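Local coordinates for protein putative sulfatase yidJ (Bacteroides fragilis, PDB 2QZU) that probably hydrolyses sulfate esters as a metal-dependent arylsulfatase of the alkaline phosphatase-like clan, at residues Y235-L249 / N275-E288. Sequence-based numbering, arbitrary orientation.
Sequences YELVPDRYKEIYKDL and NIRNYYACITGVDE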
# COMPACT_ATOMS: atom_id res chain seq x y z
N TYR A 235 5.73 1.73 5.92
CA TYR A 235 5.89 2.61 7.08
C TYR A 235 4.68 2.55 8.00
O TYR A 235 4.82 2.65 9.21
CB TYR A 235 6.10 4.08 6.67
CG TYR A 235 7.36 4.39 5.89
CD1 TYR A 235 8.61 3.93 6.31
CD2 TYR A 235 7.30 5.17 4.73
CE1 TYR A 235 9.77 4.24 5.59
CE2 TYR A 235 8.45 5.48 4.01
CZ TYR A 235 9.68 5.02 4.44
OH TYR A 235 10.81 5.33 3.71
N GLU A 236 3.50 2.39 7.41
CA GLU A 236 2.27 2.33 8.19
C GLU A 236 2.05 0.98 8.85
O GLU A 236 1.19 0.84 9.72
CB GLU A 236 1.06 2.65 7.30
CG GLU A 236 0.52 1.45 6.51
CD GLU A 236 1.28 1.16 5.23
OE1 GLU A 236 2.41 1.67 5.06
OE2 GLU A 236 0.75 0.41 4.38
N LEU A 237 2.84 -0.01 8.44
CA LEU A 237 2.70 -1.36 8.98
C LEU A 237 3.49 -1.52 10.28
O LEU A 237 4.51 -2.23 10.33
CB LEU A 237 3.15 -2.36 7.92
CG LEU A 237 2.43 -2.23 6.57
CD1 LEU A 237 3.06 -3.18 5.57
CD2 LEU A 237 0.94 -2.54 6.73
N VAL A 238 3.00 -0.85 11.31
CA VAL A 238 3.59 -0.86 12.64
C VAL A 238 2.44 -0.83 13.64
O VAL A 238 1.41 -0.20 13.39
CB VAL A 238 4.52 0.37 12.83
CG1 VAL A 238 3.76 1.66 12.51
CG2 VAL A 238 5.08 0.41 14.24
N PRO A 239 2.58 -1.54 14.78
CA PRO A 239 1.50 -1.54 15.77
C PRO A 239 1.04 -0.15 16.20
O PRO A 239 1.83 0.78 16.32
CB PRO A 239 2.11 -2.33 16.93
CG PRO A 239 2.95 -3.35 16.19
CD PRO A 239 3.64 -2.48 15.16
N ASP A 240 -0.27 -0.04 16.42
CA ASP A 240 -0.90 1.21 16.81
C ASP A 240 -0.30 1.89 18.03
O ASP A 240 -0.25 3.12 18.09
CB ASP A 240 -2.39 1.00 17.04
CG ASP A 240 -3.11 0.52 15.80
OD1 ASP A 240 -2.86 1.11 14.72
OD2 ASP A 240 -3.92 -0.43 15.89
N ARG A 241 0.16 1.11 19.00
CA ARG A 241 0.73 1.72 20.21
C ARG A 241 1.95 2.58 19.90
O ARG A 241 2.21 3.56 20.60
CB ARG A 241 1.06 0.64 21.25
CG ARG A 241 2.01 -0.46 20.81
CD ARG A 241 2.21 -1.46 21.95
NE ARG A 241 3.19 -2.50 21.65
CZ ARG A 241 2.99 -3.52 20.83
NH1 ARG A 241 1.83 -3.66 20.21
NH2 ARG A 241 3.95 -4.42 20.65
N TYR A 242 2.70 2.24 18.87
CA TYR A 242 3.87 3.04 18.51
C TYR A 242 3.44 4.29 17.75
O TYR A 242 4.09 5.34 17.85
CB TYR A 242 4.85 2.20 17.69
CG TYR A 242 5.34 1.00 18.46
CD1 TYR A 242 6.04 1.16 19.65
CD2 TYR A 242 5.06 -0.29 18.03
CE1 TYR A 242 6.46 0.06 20.40
CE2 TYR A 242 5.48 -1.40 18.76
CZ TYR A 242 6.17 -1.21 19.94
OH TYR A 242 6.58 -2.30 20.67
N LYS A 243 2.34 4.20 17.01
CA LYS A 243 1.84 5.36 16.27
C LYS A 243 1.27 6.39 17.24
O LYS A 243 1.43 7.60 17.04
CB LYS A 243 0.74 4.93 15.28
CG LYS A 243 1.22 4.05 14.13
CD LYS A 243 0.09 3.78 13.14
CE LYS A 243 0.52 2.89 11.99
NZ LYS A 243 -0.59 2.67 11.01
N GLU A 244 0.62 5.91 18.30
CA GLU A 244 0.02 6.78 19.31
C GLU A 244 1.03 7.74 19.92
O GLU A 244 0.68 8.86 20.31
CB GLU A 244 -0.60 5.95 20.44
CG GLU A 244 -2.12 6.01 20.52
CD GLU A 244 -2.79 4.81 19.87
OE1 GLU A 244 -2.58 3.68 20.36
OE2 GLU A 244 -3.52 5.00 18.87
N ILE A 245 2.28 7.30 20.01
CA ILE A 245 3.34 8.12 20.59
C ILE A 245 3.59 9.40 19.80
O ILE A 245 4.01 10.41 20.37
CB ILE A 245 4.65 7.30 20.68
CG1 ILE A 245 4.46 6.13 21.65
CG2 ILE A 245 5.80 8.19 21.14
CD1 ILE A 245 5.61 5.15 21.67
N TYR A 246 3.31 9.38 18.50
CA TYR A 246 3.54 10.54 17.65
C TYR A 246 2.27 11.21 17.13
O TYR A 246 2.32 12.01 16.19
CB TYR A 246 4.43 10.13 16.47
CG TYR A 246 5.78 9.62 16.93
CD1 TYR A 246 6.79 10.51 17.30
CD2 TYR A 246 6.03 8.26 17.06
CE1 TYR A 246 8.01 10.06 17.79
CE2 TYR A 246 7.25 7.79 17.55
CZ TYR A 246 8.23 8.70 17.91
OH TYR A 246 9.43 8.26 18.41
N LYS A 247 1.13 10.90 17.74
CA LYS A 247 -0.14 11.47 17.33
C LYS A 247 -0.17 12.99 17.44
O LYS A 247 -0.91 13.65 16.70
CB LYS A 247 -1.29 10.88 18.16
CG LYS A 247 -1.23 11.23 19.64
CD LYS A 247 -2.46 10.70 20.38
CE LYS A 247 -2.41 11.06 21.85
NZ LYS A 247 -3.62 10.58 22.58
N ASP A 248 0.63 13.54 18.34
CA ASP A 248 0.67 14.99 18.53
C ASP A 248 1.94 15.63 18.00
O ASP A 248 2.20 16.81 18.24
CB ASP A 248 0.51 15.34 20.02
CG ASP A 248 -0.76 14.79 20.62
OD1 ASP A 248 -1.85 15.02 20.04
OD2 ASP A 248 -0.69 14.14 21.68
N LEU A 249 2.74 14.85 17.28
CA LEU A 249 3.99 15.36 16.71
C LEU A 249 3.74 16.53 15.77
O LEU A 249 2.85 16.47 14.92
CB LEU A 249 4.71 14.24 15.95
CG LEU A 249 6.05 14.59 15.29
CD1 LEU A 249 7.08 14.90 16.36
CD2 LEU A 249 6.52 13.42 14.43
N ASN A 275 4.68 10.88 5.87
CA ASN A 275 5.28 9.63 6.34
C ASN A 275 6.24 9.70 7.53
O ASN A 275 6.59 8.66 8.09
CB ASN A 275 6.01 8.95 5.18
CG ASN A 275 5.07 8.46 4.10
OD1 ASN A 275 4.38 7.45 4.28
ND2 ASN A 275 5.01 9.18 2.99
N ILE A 276 6.65 10.89 7.93
CA ILE A 276 7.59 11.01 9.04
C ILE A 276 7.07 10.45 10.37
O ILE A 276 7.84 9.85 11.12
CB ILE A 276 8.06 12.48 9.23
CG1 ILE A 276 9.24 12.53 10.20
CG2 ILE A 276 6.91 13.35 9.72
CD1 ILE A 276 10.48 11.80 9.72
N ARG A 277 5.78 10.62 10.65
CA ARG A 277 5.21 10.10 11.90
C ARG A 277 5.33 8.58 11.99
O ARG A 277 5.74 8.05 13.03
CB ARG A 277 3.73 10.48 12.03
CG ARG A 277 3.50 11.90 12.50
CD ARG A 277 2.03 12.14 12.85
NE ARG A 277 1.80 13.52 13.26
CZ ARG A 277 0.62 14.00 13.65
NH1 ARG A 277 -0.44 13.22 13.69
NH2 ARG A 277 0.51 15.28 14.00
N ASN A 278 4.94 7.89 10.93
CA ASN A 278 5.00 6.43 10.93
C ASN A 278 6.44 5.94 10.88
O ASN A 278 6.74 4.85 11.38
CB ASN A 278 4.17 5.86 9.78
CG ASN A 278 2.68 5.84 10.10
OD1 ASN A 278 1.84 5.79 9.20
ND2 ASN A 278 2.36 5.88 11.39
N TYR A 279 7.33 6.73 10.29
CA TYR A 279 8.74 6.35 10.24
C TYR A 279 9.26 6.33 11.68
O TYR A 279 9.92 5.38 12.11
CB TYR A 279 9.55 7.36 9.42
CG TYR A 279 11.01 6.98 9.23
CD1 TYR A 279 11.38 5.84 8.51
CD2 TYR A 279 12.02 7.77 9.78
CE1 TYR A 279 12.73 5.50 8.33
CE2 TYR A 279 13.37 7.44 9.60
CZ TYR A 279 13.71 6.31 8.88
OH TYR A 279 15.04 6.00 8.70
N TYR A 280 8.94 7.37 12.44
CA TYR A 280 9.37 7.43 13.84
C TYR A 280 8.71 6.31 14.65
O TYR A 280 9.34 5.74 15.54
CB TYR A 280 9.05 8.79 14.47
CG TYR A 280 9.92 9.95 14.01
CD1 TYR A 280 11.16 9.73 13.39
CD2 TYR A 280 9.53 11.27 14.24
CE1 TYR A 280 11.97 10.81 13.01
CE2 TYR A 280 10.33 12.34 13.87
CZ TYR A 280 11.55 12.10 13.26
OH TYR A 280 12.34 13.17 12.90
N ALA A 281 7.45 6.00 14.35
CA ALA A 281 6.73 4.95 15.06
C ALA A 281 7.47 3.62 14.88
O ALA A 281 7.66 2.87 15.84
CB ALA A 281 5.29 4.82 14.53
N CYS A 282 7.90 3.35 13.65
CA CYS A 282 8.63 2.13 13.34
C CYS A 282 9.92 2.08 14.14
O CYS A 282 10.27 1.04 14.70
CB CYS A 282 8.96 2.04 11.85
SG CYS A 282 7.56 1.58 10.78
N ILE A 283 10.64 3.20 14.16
CA ILE A 283 11.89 3.27 14.88
C ILE A 283 11.70 3.02 16.37
O ILE A 283 12.46 2.26 16.98
CB ILE A 283 12.57 4.64 14.66
CG1 ILE A 283 13.14 4.68 13.24
CG2 ILE A 283 13.66 4.86 15.70
CD1 ILE A 283 13.82 5.99 12.86
N THR A 284 10.69 3.64 16.96
CA THR A 284 10.43 3.44 18.38
C THR A 284 10.08 1.97 18.65
O THR A 284 10.48 1.41 19.66
CB THR A 284 9.32 4.38 18.87
OG1 THR A 284 9.79 5.73 18.79
CG2 THR A 284 8.95 4.07 20.32
N GLY A 285 9.34 1.36 17.72
CA GLY A 285 8.98 -0.04 17.87
C GLY A 285 10.22 -0.91 17.76
O GLY A 285 10.40 -1.86 18.52
N VAL A 286 11.08 -0.59 16.81
CA VAL A 286 12.32 -1.34 16.64
C VAL A 286 13.14 -1.20 17.92
O VAL A 286 13.67 -2.18 18.44
CB VAL A 286 13.13 -0.81 15.42
CG1 VAL A 286 14.58 -1.27 15.51
CG2 VAL A 286 12.51 -1.34 14.13
N ASP A 287 13.20 0.02 18.44
CA ASP A 287 13.94 0.33 19.66
C ASP A 287 13.50 -0.56 20.82
O ASP A 287 14.33 -1.12 21.54
CB ASP A 287 13.73 1.80 20.03
CG ASP A 287 14.52 2.21 21.27
OD1 ASP A 287 15.74 2.42 21.15
OD2 ASP A 287 13.91 2.31 22.35
N GLU A 288 12.19 -0.69 21.01
CA GLU A 288 11.67 -1.51 22.10
C GLU A 288 12.10 -2.96 21.98
O GLU A 288 12.43 -3.61 22.97
CB GLU A 288 10.14 -1.41 22.16
CG GLU A 288 9.52 -2.27 23.25
CD GLU A 288 8.08 -1.88 23.55
OE1 GLU A 288 7.86 -0.79 24.10
OE2 GLU A 288 7.17 -2.67 23.22
O HOH W 1 3.11 4.35 4.50
O HOH W 2 4.78 -1.18 23.60
O HOH W 3 -1.06 5.19 10.05
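In the alkaline phosphatase-like fold of this sulfatase, the short helix 240-244, which follows strand 222-228 of the main sheet, packs across the long helix 267-299; the local axes approach to 8.2 Å at 119°. Tyr242 is a knob among Ala281, Thr284, Gly285 and Glu288. In both Tyr242 and Tyr246, CG lies anti to the carbonyl carbon (chi1 -61°), turning the rings onto the long helix. Gly285 CA sits 3.5 Å from the Tyr242 ring centroid, 8° off the normal, a CH-pi contact, while Arg241 CG covers the opposite face. Tyr242 OH donates to Glu288 OE2 at 2.6 Å from above the carboxylate plane; Arg241, salt-bridged to Glu202, reaches that oxygen through water. Four residues beyond Tyr242, the Tyr246 ring receives Tyr280 CB over one face, 3.6 Å from its centroid, and Tyr246 OH donates to Thr284 OG1 at 2.6 Å. Both these hydroxyls also bond the backbone of Lys52. The extended Arg277 chain carries NH2 to Leu249 O at 2.8 Å, a bent bond tilted from the guanidinium plane. For Tyr242 and Tyr246, the hydroxyl bond thus fixes the ring's end, carbon-packed faces restrain rotation about CB-CG, and Arg241 may help keep Glu288 ionised.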